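Local coordinates for putative uncharacterized protein (Staphylococcus aureus, PDB 3R2T) that is of unknown function but, as a superantigen-like member of the staphylococcal/streptococcal toxin family, is probably a secreted protein that acts on host immunity, at residues A[72-77]-A[93-98]; A[87-92]-A[100-105]; A[120-125]-A[133-138]; A[154-159]-A[242-247]; A[212-217]-A[238-243]. One frame throughout, in Å; residues are numbered along the deposited sequence. Where two conformers were deposited one is given.

Contact 1. Residues A[72-77]-A[93-98]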
# COMPACT_ATOMS: atom_id res chain seq x y z
N TYR A 72 3.25 15.03 -9.61
CA TYR A 72 2.64 15.10 -10.93
C TYR A 72 1.26 15.70 -10.85
O TYR A 72 0.52 15.41 -9.93
CB TYR A 72 2.49 13.68 -11.50
CG TYR A 72 3.78 12.87 -11.56
CD1 TYR A 72 4.50 12.73 -12.74
CD2 TYR A 72 4.27 12.23 -10.42
CE1 TYR A 72 5.69 11.97 -12.78
CE2 TYR A 72 5.43 11.47 -10.46
CZ TYR A 72 6.14 11.35 -11.62
OH TYR A 72 7.29 10.60 -11.62
N GLU A 73 0.91 16.52 -11.83
CA GLU A 73 -0.41 17.15 -11.91
C GLU A 73 -1.14 16.64 -13.14
O GLU A 73 -0.76 16.92 -14.27
CB GLU A 73 -0.29 18.66 -11.97
CG GLU A 73 0.33 19.29 -10.73
CD GLU A 73 0.54 20.77 -10.88
OE1 GLU A 73 -0.19 21.41 -11.68
OE2 GLU A 73 1.45 21.31 -10.20
N LEU A 74 -2.21 15.88 -12.91
CA LEU A 74 -3.00 15.30 -13.97
C LEU A 74 -4.32 16.07 -14.02
O LEU A 74 -4.85 16.44 -12.97
CB LEU A 74 -3.19 13.84 -13.65
CG LEU A 74 -1.78 13.30 -13.34
CD1 LEU A 74 -1.78 12.01 -12.57
CD2 LEU A 74 -0.94 13.21 -14.62
N THR A 75 -4.83 16.33 -15.21
CA THR A 75 -6.04 17.13 -15.34
C THR A 75 -7.10 16.52 -16.25
O THR A 75 -6.78 15.83 -17.20
CB THR A 75 -5.69 18.54 -15.86
OG1 THR A 75 -4.64 19.10 -15.05
CG2 THR A 75 -6.90 19.46 -15.81
N ASN A 76 -8.36 16.82 -15.93
CA ASN A 76 -9.53 16.37 -16.68
C ASN A 76 -9.45 14.88 -16.98
O ASN A 76 -9.60 14.46 -18.13
CB ASN A 76 -9.70 17.18 -17.97
CG ASN A 76 -11.06 16.93 -18.65
OD1 ASN A 76 -12.03 16.51 -18.02
ND2 ASN A 76 -11.13 17.18 -19.95
N VAL A 77 -9.22 14.10 -15.93
CA VAL A 77 -9.12 12.65 -16.01
C VAL A 77 -10.47 12.01 -15.74
O VAL A 77 -11.29 12.54 -14.99
CB VAL A 77 -8.11 12.07 -14.97
CG1 VAL A 77 -6.71 12.51 -15.28
CG2 VAL A 77 -8.50 12.47 -13.57
N ASN A 93 -3.75 6.48 -17.36
CA ASN A 93 -2.52 6.73 -18.08
C ASN A 93 -2.45 8.10 -18.75
O ASN A 93 -2.44 8.18 -19.99
CB ASN A 93 -2.34 5.67 -19.18
CG ASN A 93 -2.18 4.26 -18.63
OD1 ASN A 93 -2.00 4.06 -17.43
ND2 ASN A 93 -2.24 3.28 -19.52
N GLN A 94 -2.41 9.17 -17.97
CA GLN A 94 -2.27 10.50 -18.57
C GLN A 94 -0.77 10.72 -18.84
O GLN A 94 0.07 10.21 -18.10
CB GLN A 94 -2.88 11.61 -17.71
CG GLN A 94 -2.73 13.01 -18.34
CD GLN A 94 -3.64 14.07 -17.71
OE1 GLN A 94 -3.19 15.16 -17.34
NE2 GLN A 94 -4.92 13.74 -17.58
N GLN A 95 -0.45 11.47 -19.90
CA GLN A 95 0.95 11.71 -20.28
C GLN A 95 1.49 10.33 -20.65
O GLN A 95 0.71 9.42 -20.99
CB GLN A 95 1.72 12.38 -19.13
CG GLN A 95 1.16 13.76 -18.74
CD GLN A 95 1.57 14.23 -17.33
OE1 GLN A 95 2.14 13.46 -16.54
NE2 GLN A 95 1.25 15.48 -17.02
N ASN A 96 2.81 10.13 -20.59
CA ASN A 96 3.36 8.82 -20.88
C ASN A 96 3.67 8.08 -19.57
O ASN A 96 4.63 7.32 -19.48
CB ASN A 96 4.58 8.91 -21.81
CG ASN A 96 4.22 9.49 -23.18
OD1 ASN A 96 3.14 10.07 -23.36
ND2 ASN A 96 5.14 9.34 -24.14
N GLN A 97 2.81 8.34 -18.57
CA GLN A 97 2.90 7.73 -17.25
C GLN A 97 1.61 7.01 -16.86
O GLN A 97 0.52 7.41 -17.26
CB GLN A 97 3.26 8.76 -16.17
CG GLN A 97 4.74 9.07 -16.05
CD GLN A 97 5.55 7.86 -15.55
OE1 GLN A 97 4.99 6.85 -15.08
NE2 GLN A 97 6.88 7.96 -15.64
N LYS A 98 1.78 5.94 -16.08
CA LYS A 98 0.67 5.11 -15.60
C LYS A 98 0.51 5.36 -14.10
O LYS A 98 1.49 5.39 -13.37
CB LYS A 98 1.00 3.63 -15.81
CG LYS A 98 1.40 3.24 -17.24
CD LYS A 98 1.82 1.76 -17.29
CE LYS A 98 2.46 1.34 -18.62
NZ LYS A 98 1.54 1.45 -19.78
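Q94 reaches from the loop between strands 87-92 and 99-102 to the backbone of T75. Its CB starts beside L74, 4.0 Å from L74 CD2. CG passes the same methyl. CG stands anti to the backbone N (chi1 -180°) and the chain stays extended beyond it, which carries the amide straight to the strand. There CD is about equally far from the N and the O of T75. Q94 OE1 accepts from T75 N at 2.9 Å, an almost straight bond. Q94 OE1 also sits 3.4 Å from L74 CA. Q94 NE2 donates to T75 O at 2.8 Å. The two bonds fix the rotation of the amide, and the backbone N-H and C=O of T75 are both met by one side chain. NE2 further packs against V77 CG1 at 3.2 Å, the two side chains crossing at about a right angle.

The contact belongs to the OB-fold domain. Strand 72-79 is paired there with strand 118-122, and the chain turns a corner at N76. N76 and V77 both face L118, a G1 beta bulge. The Q94 amide grips the strand just before that bulge.

Q95 comes in next to Q94. Its OE1 lies 3.6 Å from L74 CD2, so this methyl is touched by two glutamines. Q95 runs at a slant to the leucine. Farther along, Q97 CG approaches the Y72 ring obliquely, 4.5 Å from CE1. The same ring meets F99 edge-to-face. E73 points away from the loop, and its OE2 forms a salt bridge with K188.

Contact 2. Residues A[87-92]-A[100-105]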
# COMPACT_ATOMS: atom_id res chain seq x y z
N SER A 87 -8.11 -2.33 -0.88
CA SER A 87 -8.12 -0.90 -1.15
C SER A 87 -8.98 -0.70 -2.40
O SER A 87 -9.17 -1.62 -3.21
CB SER A 87 -6.71 -0.36 -1.46
OG SER A 87 -5.78 -0.54 -0.39
N ASN A 88 -9.52 0.51 -2.53
CA ASN A 88 -10.26 0.94 -3.70
C ASN A 88 -9.29 1.88 -4.39
O ASN A 88 -8.79 2.78 -3.78
CB ASN A 88 -11.52 1.70 -3.31
CG ASN A 88 -12.59 0.81 -2.79
OD1 ASN A 88 -12.81 -0.27 -3.33
ND2 ASN A 88 -13.31 1.26 -1.78
N VAL A 89 -9.04 1.66 -5.68
CA VAL A 89 -8.10 2.47 -6.40
C VAL A 89 -8.64 2.93 -7.74
O VAL A 89 -9.65 2.41 -8.25
CB VAL A 89 -6.78 1.67 -6.66
CG1 VAL A 89 -6.20 1.11 -5.34
CG2 VAL A 89 -7.02 0.54 -7.66
N LEU A 90 -7.96 3.94 -8.30
CA LEU A 90 -8.24 4.49 -9.61
C LEU A 90 -6.98 4.36 -10.43
O LEU A 90 -5.90 4.76 -9.99
CB LEU A 90 -8.58 5.97 -9.53
CG LEU A 90 -9.84 6.45 -8.84
CD1 LEU A 90 -9.80 7.97 -8.71
CD2 LEU A 90 -11.06 6.00 -9.60
N LEU A 91 -7.11 3.79 -11.62
CA LEU A 91 -5.98 3.66 -12.54
C LEU A 91 -6.19 4.55 -13.75
O LEU A 91 -7.32 4.83 -14.14
CB LEU A 91 -5.83 2.21 -13.03
CG LEU A 91 -5.32 1.11 -12.09
CD1 LEU A 91 -6.14 1.01 -10.83
CD2 LEU A 91 -5.31 -0.23 -12.84
N PHE A 92 -5.10 5.03 -14.32
CA PHE A 92 -5.18 5.80 -15.56
C PHE A 92 -3.79 6.04 -16.10
O PHE A 92 -2.80 5.79 -15.41
CB PHE A 92 -5.98 7.10 -15.43
CG PHE A 92 -5.53 7.98 -14.33
CD1 PHE A 92 -4.53 8.91 -14.55
CD2 PHE A 92 -6.11 7.90 -13.08
CE1 PHE A 92 -4.12 9.74 -13.53
CE2 PHE A 92 -5.71 8.71 -12.06
CZ PHE A 92 -4.70 9.64 -12.29
N GLN A 100 -1.92 4.79 -10.27
CA GLN A 100 -2.82 4.01 -9.45
C GLN A 100 -3.00 4.75 -8.13
O GLN A 100 -2.12 4.74 -7.28
CB GLN A 100 -2.29 2.60 -9.21
CG GLN A 100 -3.21 1.75 -8.35
CD GLN A 100 -2.90 0.28 -8.46
OE1 GLN A 100 -2.65 -0.23 -9.55
NE2 GLN A 100 -2.94 -0.43 -7.33
N VAL A 101 -4.15 5.38 -8.00
CA VAL A 101 -4.48 6.21 -6.86
C VAL A 101 -5.33 5.48 -5.86
O VAL A 101 -6.47 5.09 -6.15
CB VAL A 101 -5.26 7.45 -7.32
CG1 VAL A 101 -5.59 8.34 -6.12
CG2 VAL A 101 -4.44 8.20 -8.38
N PHE A 102 -4.76 5.34 -4.67
CA PHE A 102 -5.44 4.66 -3.59
C PHE A 102 -6.35 5.65 -2.88
O PHE A 102 -5.88 6.68 -2.38
CB PHE A 102 -4.42 4.08 -2.63
CG PHE A 102 -3.66 2.90 -3.19
CD1 PHE A 102 -3.90 1.63 -2.72
CD2 PHE A 102 -2.72 3.06 -4.21
CE1 PHE A 102 -3.21 0.53 -3.23
CE2 PHE A 102 -2.04 1.97 -4.73
CZ PHE A 102 -2.28 0.70 -4.24
N LEU A 103 -7.64 5.33 -2.83
CA LEU A 103 -8.63 6.17 -2.19
C LEU A 103 -8.72 5.79 -0.71
O LEU A 103 -9.62 5.07 -0.30
CB LEU A 103 -9.98 5.96 -2.87
CG LEU A 103 -9.97 6.19 -4.38
CD1 LEU A 103 -11.29 5.81 -5.05
CD2 LEU A 103 -9.57 7.62 -4.70
N LEU A 104 -7.79 6.31 0.08
CA LEU A 104 -7.69 5.96 1.51
C LEU A 104 -8.36 6.87 2.55
O LEU A 104 -8.31 6.55 3.73
CB LEU A 104 -6.20 5.80 1.91
CG LEU A 104 -5.32 4.83 1.10
CD1 LEU A 104 -3.98 4.60 1.84
CD2 LEU A 104 -5.99 3.48 0.83
N GLY A 105 -8.98 7.97 2.16
CA GLY A 105 -9.60 8.86 3.15
C GLY A 105 -11.10 9.01 2.95
O GLY A 105 -11.81 8.03 2.92
O HOH W 1 -9.45 1.84 -0.28
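The F102 ring carries V89 on one face. V89 CG1 lies 3.7 Å from the ring centroid and 17° off its normal, a CH-pi contact. S87 OG sits at the ring edge, in plane. F148 of the second subunit meets the same ring edge-to-face, and F134 of the same chain meets it with planes at about 45°. The strands form an antiparallel beta hairpin of the OB-fold domain.

V89 pairs with F102 and L91 with Q100 as non-hydrogen-bonded pairs. Their side chains share one face of the sheet. L91 and Q100 lie side by side, with L91 CD1 3.9 Å from Q100 CG. L90 and V101 form the hydrogen-bonded pair between them, on the other face. On that face the F92 ring meets V101 CG2 obliquely, at 3.9 Å from CE2. F92 CG takes the position between the backbone N and carbonyl carbon (chi1 54°), and this turns the ring toward V101. L90 CD1 touches L103 CD2 at 4.0 Å, the two leucines crossing at about a right angle.

Strand pairing stops as L103 centres an inverse gamma turn. L103 N still donates to N88 O at 3.0 Å. One water bridges the end of the pairing, accepting from N88 N at 2.6 Å and donating to L103 O.

Contact 3. Residues A[120-125]-A[133-138]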
# COMPACT_ATOMS: atom_id res chain seq x y z
N VAL A 120 -5.87 15.34 -10.46
CA VAL A 120 -5.20 14.46 -9.54
C VAL A 120 -3.80 14.94 -9.30
O VAL A 120 -3.05 15.17 -10.26
CB VAL A 120 -5.12 13.02 -10.10
CG1 VAL A 120 -4.31 12.12 -9.18
CG2 VAL A 120 -6.53 12.45 -10.36
N PHE A 121 -3.46 15.12 -8.02
CA PHE A 121 -2.12 15.49 -7.65
C PHE A 121 -1.57 14.18 -7.12
O PHE A 121 -2.12 13.62 -6.21
CB PHE A 121 -2.10 16.59 -6.59
CG PHE A 121 -0.70 17.02 -6.23
CD1 PHE A 121 -0.00 17.89 -7.05
CD2 PHE A 121 -0.08 16.54 -5.08
CE1 PHE A 121 1.30 18.28 -6.74
CE2 PHE A 121 1.21 16.92 -4.76
CZ PHE A 121 1.91 17.79 -5.59
N ALA A 122 -0.49 13.70 -7.72
CA ALA A 122 0.09 12.41 -7.36
C ALA A 122 1.54 12.51 -6.94
O ALA A 122 2.31 13.29 -7.51
CB ALA A 122 -0.04 11.44 -8.55
N VAL A 123 1.89 11.72 -5.93
CA VAL A 123 3.25 11.63 -5.39
C VAL A 123 3.52 10.13 -5.21
O VAL A 123 2.70 9.41 -4.64
CB VAL A 123 3.37 12.37 -4.03
CG1 VAL A 123 4.78 12.26 -3.47
CG2 VAL A 123 2.98 13.81 -4.20
N PRO A 124 4.66 9.65 -5.67
CA PRO A 124 4.82 8.21 -5.50
C PRO A 124 5.13 7.76 -4.07
O PRO A 124 5.99 8.34 -3.44
CB PRO A 124 6.03 7.87 -6.41
CG PRO A 124 6.49 9.19 -7.00
CD PRO A 124 5.87 10.28 -6.21
N GLU A 125 4.36 6.79 -3.57
CA GLU A 125 4.67 6.14 -2.30
C GLU A 125 5.58 4.98 -2.77
O GLU A 125 6.52 4.60 -2.08
CB GLU A 125 3.44 5.62 -1.59
CG GLU A 125 2.42 6.71 -1.25
CD GLU A 125 3.01 7.80 -0.37
OE1 GLU A 125 3.95 7.54 0.43
OE2 GLU A 125 2.55 8.93 -0.50
N ILE A 133 2.80 4.22 -10.99
CA ILE A 133 3.04 5.01 -9.80
C ILE A 133 1.90 4.93 -8.79
O ILE A 133 0.78 5.34 -9.08
CB ILE A 133 3.23 6.49 -10.23
CG1 ILE A 133 4.42 6.59 -11.20
CG2 ILE A 133 3.44 7.36 -9.02
CD1 ILE A 133 4.53 7.93 -11.96
N PHE A 134 2.21 4.40 -7.61
CA PHE A 134 1.24 4.25 -6.53
C PHE A 134 1.18 5.53 -5.71
O PHE A 134 2.17 5.92 -5.10
CB PHE A 134 1.63 3.09 -5.62
CG PHE A 134 1.30 1.72 -6.17
CD1 PHE A 134 1.38 1.43 -7.52
CD2 PHE A 134 1.00 0.68 -5.29
CE1 PHE A 134 1.09 0.15 -8.00
CE2 PHE A 134 0.72 -0.61 -5.76
CZ PHE A 134 0.76 -0.87 -7.12
N SER A 135 0.02 6.16 -5.67
CA SER A 135 -0.17 7.39 -4.92
C SER A 135 -1.49 7.35 -4.15
O SER A 135 -2.38 6.55 -4.48
CB SER A 135 -0.15 8.59 -5.87
OG SER A 135 -0.20 9.82 -5.17
N VAL A 136 -1.59 8.21 -3.14
CA VAL A 136 -2.77 8.27 -2.27
C VAL A 136 -3.65 9.50 -2.46
O VAL A 136 -3.20 10.62 -2.33
CB VAL A 136 -2.36 8.28 -0.79
CG1 VAL A 136 -3.59 8.40 0.10
CG2 VAL A 136 -1.55 7.02 -0.44
N SER A 137 -4.92 9.26 -2.77
CA SER A 137 -5.92 10.32 -2.91
C SER A 137 -5.46 11.51 -3.78
O SER A 137 -4.94 11.29 -4.88
CB SER A 137 -6.35 10.75 -1.52
OG SER A 137 -6.83 9.62 -0.80
N GLY A 138 -5.63 12.74 -3.30
CA GLY A 138 -5.24 13.92 -4.08
C GLY A 138 -6.15 14.17 -5.26
O GLY A 138 -5.74 14.77 -6.25
O HOH W 2 -2.64 10.86 -5.97
O HOH W 3 0.86 9.68 -2.60
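S135 OG meets V123 N at 2.9 Å and takes the place of a backbone acceptor. The two segments belong to the OB-fold domain, where strands 118-122 and 133-141 are antiparallel neighbours. They part in the middle and pack tightly at both ends. OG is anti to its own N (chi1 -174°), which turns the hydroxyl to V123. The methyl of A122 packs on it.

At one end, E125 N donates to F134 O at 2.8 Å, almost straight at 176°. P124 CB packs on I133 CG2 at 3.7 Å, the two side chains pointing the same way. At the other end F121 N donates to G138 O. G138 O also lies 3.3 Å from V120 CA, a CA-H...O contact.

The looser middle is filled by water. One water donates to F121 O, S135 OG and S137 O. A second accepts from V136 N and donates to V123 O and E125 OE2. E125 has stronger outside partners, Y66 for OE2 and K226 for OE1. These would probably stabilise its negative charge. Its aliphatic part slants across V136, and F148 of the second subunit packs on both residues. E125 CG lies 4.1 Å from V136 CG2.

Contact 4. Residues A[154-159]-A[242-247]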
# COMPACT_ATOMS: atom_id res chain seq x y z
N PRO A 154 -2.94 33.89 -2.11
CA PRO A 154 -2.92 34.25 -0.70
C PRO A 154 -1.48 34.34 -0.20
O PRO A 154 -0.59 33.66 -0.73
CB PRO A 154 -3.62 33.05 -0.05
CG PRO A 154 -3.27 31.89 -0.98
CD PRO A 154 -3.34 32.49 -2.34
N ASN A 155 -1.23 35.20 0.80
CA ASN A 155 0.12 35.34 1.33
C ASN A 155 0.54 34.07 2.04
O ASN A 155 -0.27 33.41 2.70
CB ASN A 155 0.24 36.50 2.33
CG ASN A 155 1.70 36.73 2.80
OD1 ASN A 155 2.64 36.52 2.04
ND2 ASN A 155 1.86 37.16 4.05
N LEU A 156 1.80 33.72 1.86
CA LEU A 156 2.42 32.58 2.50
C LEU A 156 3.41 33.29 3.43
O LEU A 156 4.34 33.94 2.97
CB LEU A 156 3.17 31.68 1.52
CG LEU A 156 4.08 30.60 2.12
CD1 LEU A 156 3.34 29.68 3.07
CD2 LEU A 156 4.75 29.79 1.02
N LEU A 157 3.18 33.24 4.74
CA LEU A 157 4.07 33.87 5.69
C LEU A 157 4.92 32.79 6.33
O LEU A 157 4.39 31.86 6.95
CB LEU A 157 3.27 34.61 6.75
CG LEU A 157 4.09 35.30 7.84
CD1 LEU A 157 5.01 36.36 7.25
CD2 LEU A 157 3.13 35.92 8.87
N VAL A 158 6.23 32.90 6.20
CA VAL A 158 7.13 31.91 6.79
C VAL A 158 7.86 32.60 7.93
O VAL A 158 8.48 33.65 7.71
CB VAL A 158 8.12 31.37 5.77
CG1 VAL A 158 9.07 30.32 6.40
CG2 VAL A 158 7.35 30.79 4.59
N LYS A 159 7.79 32.00 9.13
CA LYS A 159 8.40 32.55 10.32
C LYS A 159 9.15 31.59 11.23
O LYS A 159 8.94 30.37 11.22
CB LYS A 159 7.34 33.19 11.21
CG LYS A 159 6.48 34.19 10.55
CD LYS A 159 5.71 34.98 11.61
CE LYS A 159 4.88 34.10 12.52
NZ LYS A 159 4.21 34.91 13.55
N LYS A 242 -7.78 32.49 3.40
CA LYS A 242 -7.39 33.86 3.74
C LYS A 242 -5.87 34.04 3.70
O LYS A 242 -5.36 35.03 3.18
CB LYS A 242 -7.86 34.22 5.14
CG LYS A 242 -7.73 35.73 5.45
CD LYS A 242 -8.34 36.08 6.81
CE LYS A 242 -8.56 37.60 6.96
NZ LYS A 242 -9.22 37.96 8.26
N ASN A 243 -5.14 33.11 4.29
CA ASN A 243 -3.67 33.17 4.30
C ASN A 243 -3.11 31.83 4.74
O ASN A 243 -3.86 30.93 5.16
CB ASN A 243 -3.14 34.32 5.18
CG ASN A 243 -3.57 34.21 6.62
OD1 ASN A 243 -3.24 33.26 7.31
ND2 ASN A 243 -4.32 35.21 7.10
N ILE A 244 -1.81 31.69 4.63
CA ILE A 244 -1.14 30.46 5.03
C ILE A 244 0.08 30.90 5.82
O ILE A 244 0.82 31.79 5.39
CB ILE A 244 -0.71 29.66 3.81
CG1 ILE A 244 -1.94 29.38 2.91
CG2 ILE A 244 -0.00 28.36 4.23
CD1 ILE A 244 -1.61 28.83 1.56
N GLU A 245 0.29 30.30 6.98
CA GLU A 245 1.40 30.65 7.82
C GLU A 245 2.21 29.41 8.22
O GLU A 245 1.66 28.37 8.60
CB GLU A 245 0.92 31.38 9.08
CG GLU A 245 2.03 31.70 10.07
CD GLU A 245 1.57 32.57 11.25
OE1 GLU A 245 2.14 32.43 12.36
OE2 GLU A 245 0.64 33.38 11.07
N VAL A 246 3.52 29.53 8.10
CA VAL A 246 4.41 28.46 8.49
C VAL A 246 5.26 28.94 9.67
O VAL A 246 5.76 30.06 9.64
CB VAL A 246 5.35 28.09 7.32
CG1 VAL A 246 6.42 27.11 7.76
CG2 VAL A 246 4.55 27.54 6.15
N ASN A 247 5.36 28.11 10.70
CA ASN A 247 6.22 28.39 11.85
C ASN A 247 7.30 27.31 11.93
O ASN A 247 6.99 26.13 12.13
CB ASN A 247 5.42 28.53 13.14
CG ASN A 247 4.81 29.91 13.29
OD1 ASN A 247 5.50 30.84 13.71
ND2 ASN A 247 3.54 30.05 12.97
O HOH W 4 -3.16 36.58 1.83
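E245 OE1 is gripped by two groups. N247 ND2 donates to it at 2.8 Å, on the anti side of the carboxylate and 19° out of its plane. K159 NZ forms a longer salt bridge to E245 OE1 at 3.4 Å. The lysine comes from the neighbouring strand, and K159 CE lies closer, 3.2 Å from E245 OE1. K159 bends at chi3 (-57°), which folds its end across E245. It runs alongside N247, with CE 3.5 Å from N247 OD1. The asparagine thus touches the lysine with its oxygen and holds the glutamate with its nitrogen. L157 lies beside E245 on this same face.

The opposite face is apolar. L156 CD1 fits between two residues of the other strand, 3.8 Å from I244 CG2 and 3.9 Å from V246 CG2. V158 packs on V246 farther on.

The backbones run parallel, and the bonds pass alternately from one to the other. V246 N donates to L157 O at 2.7 Å and L157 N to I244 O. At the start of the pairing a water joins N155 N to K242 O.

This is the parallel pair in the sheet of the beta-grasp domain. Strand 156-160 has strand 167-171 on its other side, and strand 241-248 has strand 207-213. Helix 182-197 covers the apolar face, with L192 on L156, I189 on I244 and L193 on V246.

Contact 5. Residues A[212-217]-A[238-243]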
# COMPACT_ATOMS: atom_id res chain seq x y z
N ASN A 212 -5.34 29.31 7.01
CA ASN A 212 -6.45 30.04 7.59
C ASN A 212 -7.50 30.35 6.53
O ASN A 212 -7.15 30.85 5.47
CB ASN A 212 -5.94 31.33 8.26
CG ASN A 212 -5.14 31.05 9.52
OD1 ASN A 212 -5.64 30.42 10.44
ND2 ASN A 212 -3.91 31.55 9.57
N MET A 213 -8.77 30.05 6.83
CA MET A 213 -9.89 30.26 5.92
C MET A 213 -10.64 31.55 6.26
O MET A 213 -10.53 32.04 7.37
CB MET A 213 -10.85 29.08 6.01
CG MET A 213 -10.18 27.70 5.89
SD MET A 213 -9.28 27.49 4.35
CE MET A 213 -10.66 27.61 3.20
N LYS A 214 -11.40 32.09 5.32
CA LYS A 214 -12.14 33.32 5.55
C LYS A 214 -13.18 33.18 6.64
O LYS A 214 -13.45 34.13 7.32
CB LYS A 214 -12.75 33.88 4.26
CG LYS A 214 -11.68 34.35 3.27
CD LYS A 214 -12.27 34.91 1.99
CE LYS A 214 -11.17 35.31 1.02
NZ LYS A 214 -11.75 35.67 -0.33
N ASP A 215 -13.74 31.99 6.82
CA ASP A 215 -14.72 31.76 7.90
C ASP A 215 -14.04 31.46 9.27
O ASP A 215 -14.71 31.06 10.21
CB ASP A 215 -15.67 30.61 7.53
CG ASP A 215 -14.98 29.25 7.51
OD1 ASP A 215 -13.81 29.13 7.95
OD2 ASP A 215 -15.61 28.27 7.06
N GLU A 216 -12.71 31.60 9.33
CA GLU A 216 -11.92 31.43 10.56
C GLU A 216 -11.50 30.02 10.99
O GLU A 216 -10.72 29.85 11.93
CB GLU A 216 -12.52 32.24 11.72
CG GLU A 216 -12.37 33.75 11.50
CD GLU A 216 -12.96 34.57 12.62
OE1 GLU A 216 -14.13 34.31 13.01
OE2 GLU A 216 -12.28 35.50 13.10
N ASN A 217 -12.01 29.01 10.30
CA ASN A 217 -11.57 27.65 10.54
C ASN A 217 -10.14 27.54 10.06
O ASN A 217 -9.72 28.31 9.20
CB ASN A 217 -12.41 26.69 9.70
CG ASN A 217 -13.75 26.43 10.30
OD1 ASN A 217 -13.87 25.64 11.23
ND2 ASN A 217 -14.79 27.08 9.77
N SER A 238 -10.14 27.05 -2.69
CA SER A 238 -9.06 28.02 -2.72
C SER A 238 -9.49 29.48 -2.59
O SER A 238 -8.77 30.29 -2.02
CB SER A 238 -8.18 27.84 -3.97
OG SER A 238 -8.92 28.07 -5.15
N GLU A 239 -10.67 29.82 -3.08
CA GLU A 239 -11.16 31.19 -2.96
C GLU A 239 -11.36 31.56 -1.48
O GLU A 239 -11.25 32.73 -1.10
CB GLU A 239 -12.44 31.35 -3.77
CG GLU A 239 -13.01 32.77 -3.81
CD GLU A 239 -13.84 33.12 -2.61
OE1 GLU A 239 -14.60 32.24 -2.13
OE2 GLU A 239 -13.77 34.29 -2.16
N GLN A 240 -11.62 30.56 -0.65
CA GLN A 240 -11.88 30.81 0.75
C GLN A 240 -10.65 30.80 1.65
O GLN A 240 -10.79 30.95 2.84
CB GLN A 240 -12.94 29.83 1.25
CG GLN A 240 -14.36 30.15 0.69
CD GLN A 240 -14.93 31.42 1.25
OE1 GLN A 240 -14.97 31.60 2.45
NE2 GLN A 240 -15.40 32.31 0.38
N ILE A 241 -9.46 30.60 1.09
CA ILE A 241 -8.23 30.62 1.90
C ILE A 241 -7.85 32.07 2.13
O ILE A 241 -7.64 32.80 1.18
CB ILE A 241 -7.06 29.93 1.20
CG1 ILE A 241 -7.34 28.43 1.03
CG2 ILE A 241 -5.77 30.15 1.96
CD1 ILE A 241 -6.26 27.70 0.23
N LYS A 242 -7.78 32.49 3.40
CA LYS A 242 -7.39 33.86 3.74
C LYS A 242 -5.87 34.04 3.70
O LYS A 242 -5.36 35.03 3.18
CB LYS A 242 -7.86 34.22 5.14
CG LYS A 242 -7.73 35.73 5.45
CD LYS A 242 -8.34 36.08 6.81
CE LYS A 242 -8.56 37.60 6.96
NZ LYS A 242 -9.22 37.96 8.26
N ASN A 243 -5.14 33.11 4.29
CA ASN A 243 -3.67 33.17 4.30
C ASN A 243 -3.11 31.83 4.74
O ASN A 243 -3.86 30.93 5.16
CB ASN A 243 -3.14 34.32 5.18
CG ASN A 243 -3.57 34.21 6.62
OD1 ASN A 243 -3.24 33.26 7.31
ND2 ASN A 243 -4.32 35.21 7.10
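A classic beta bulge marks the start of strand 241-248 in the beta-grasp domain, where K242 and N243 both face N212 of strand 207-213. N212 O accepts from two backbone donors, K242 N at 2.7 Å and N243 N at 3.2 Å. N212 N donates to N243 O. N212 ND2 donates to N243 OD1 at 2.9 Å. The donor lies in the carbonyl plane of N243 and the acceptor in the amide plane of N212, though the two amide planes stand 76° apart. N243 CG lies between its backbone N and carbonyl carbon (chi1 60°), which brings OD1 to N212.

Beyond the bulge M213 enters a type I turn that ends at E216. Its bent side chain folds back over the other segment, with CE 3.7 Å from Q240 CB and SD 4.0 Å from I241 CG1. D215 OD1 closes an Asx turn by accepting from N217 N.

K214 N donates to Q240 O. Its extended side chain passes the carbonyls of Q240 and E239 and crosses the E239 side chain at about a right angle. K214 NZ lies 3.1 Å from E239 O and 3.1 Å from E239 OE2, meeting the carboxylate from above its plane. Q240 NE2 holds E239 OE1 at 2.6 Å. The ammonium group has a salt bridge to the carboxylate and a hydrogen bond to the E239 carbonyl, which probably favours its charged form.

From the N terminus, contact 1 opens on strand 72-79 and closes on the loop after strand 87-92. Contact 2 opens inside that span and closes beyond it, so the two cross. They touch where L74 meets F92. Contact 3 follows in series and closes a short loop. It binds to both earlier contacts, through strand 118-122 to contact 1 and strand 133-141 to contact 2. All three tie the OB-fold domain together. Contact 4 then spans 82 residues to bring the first and last strands, in chain order, of the five-stranded sheet side by side. Contact 5 lies largely within that span and shares K242 and N243 with it. Neither touches the first three contacts.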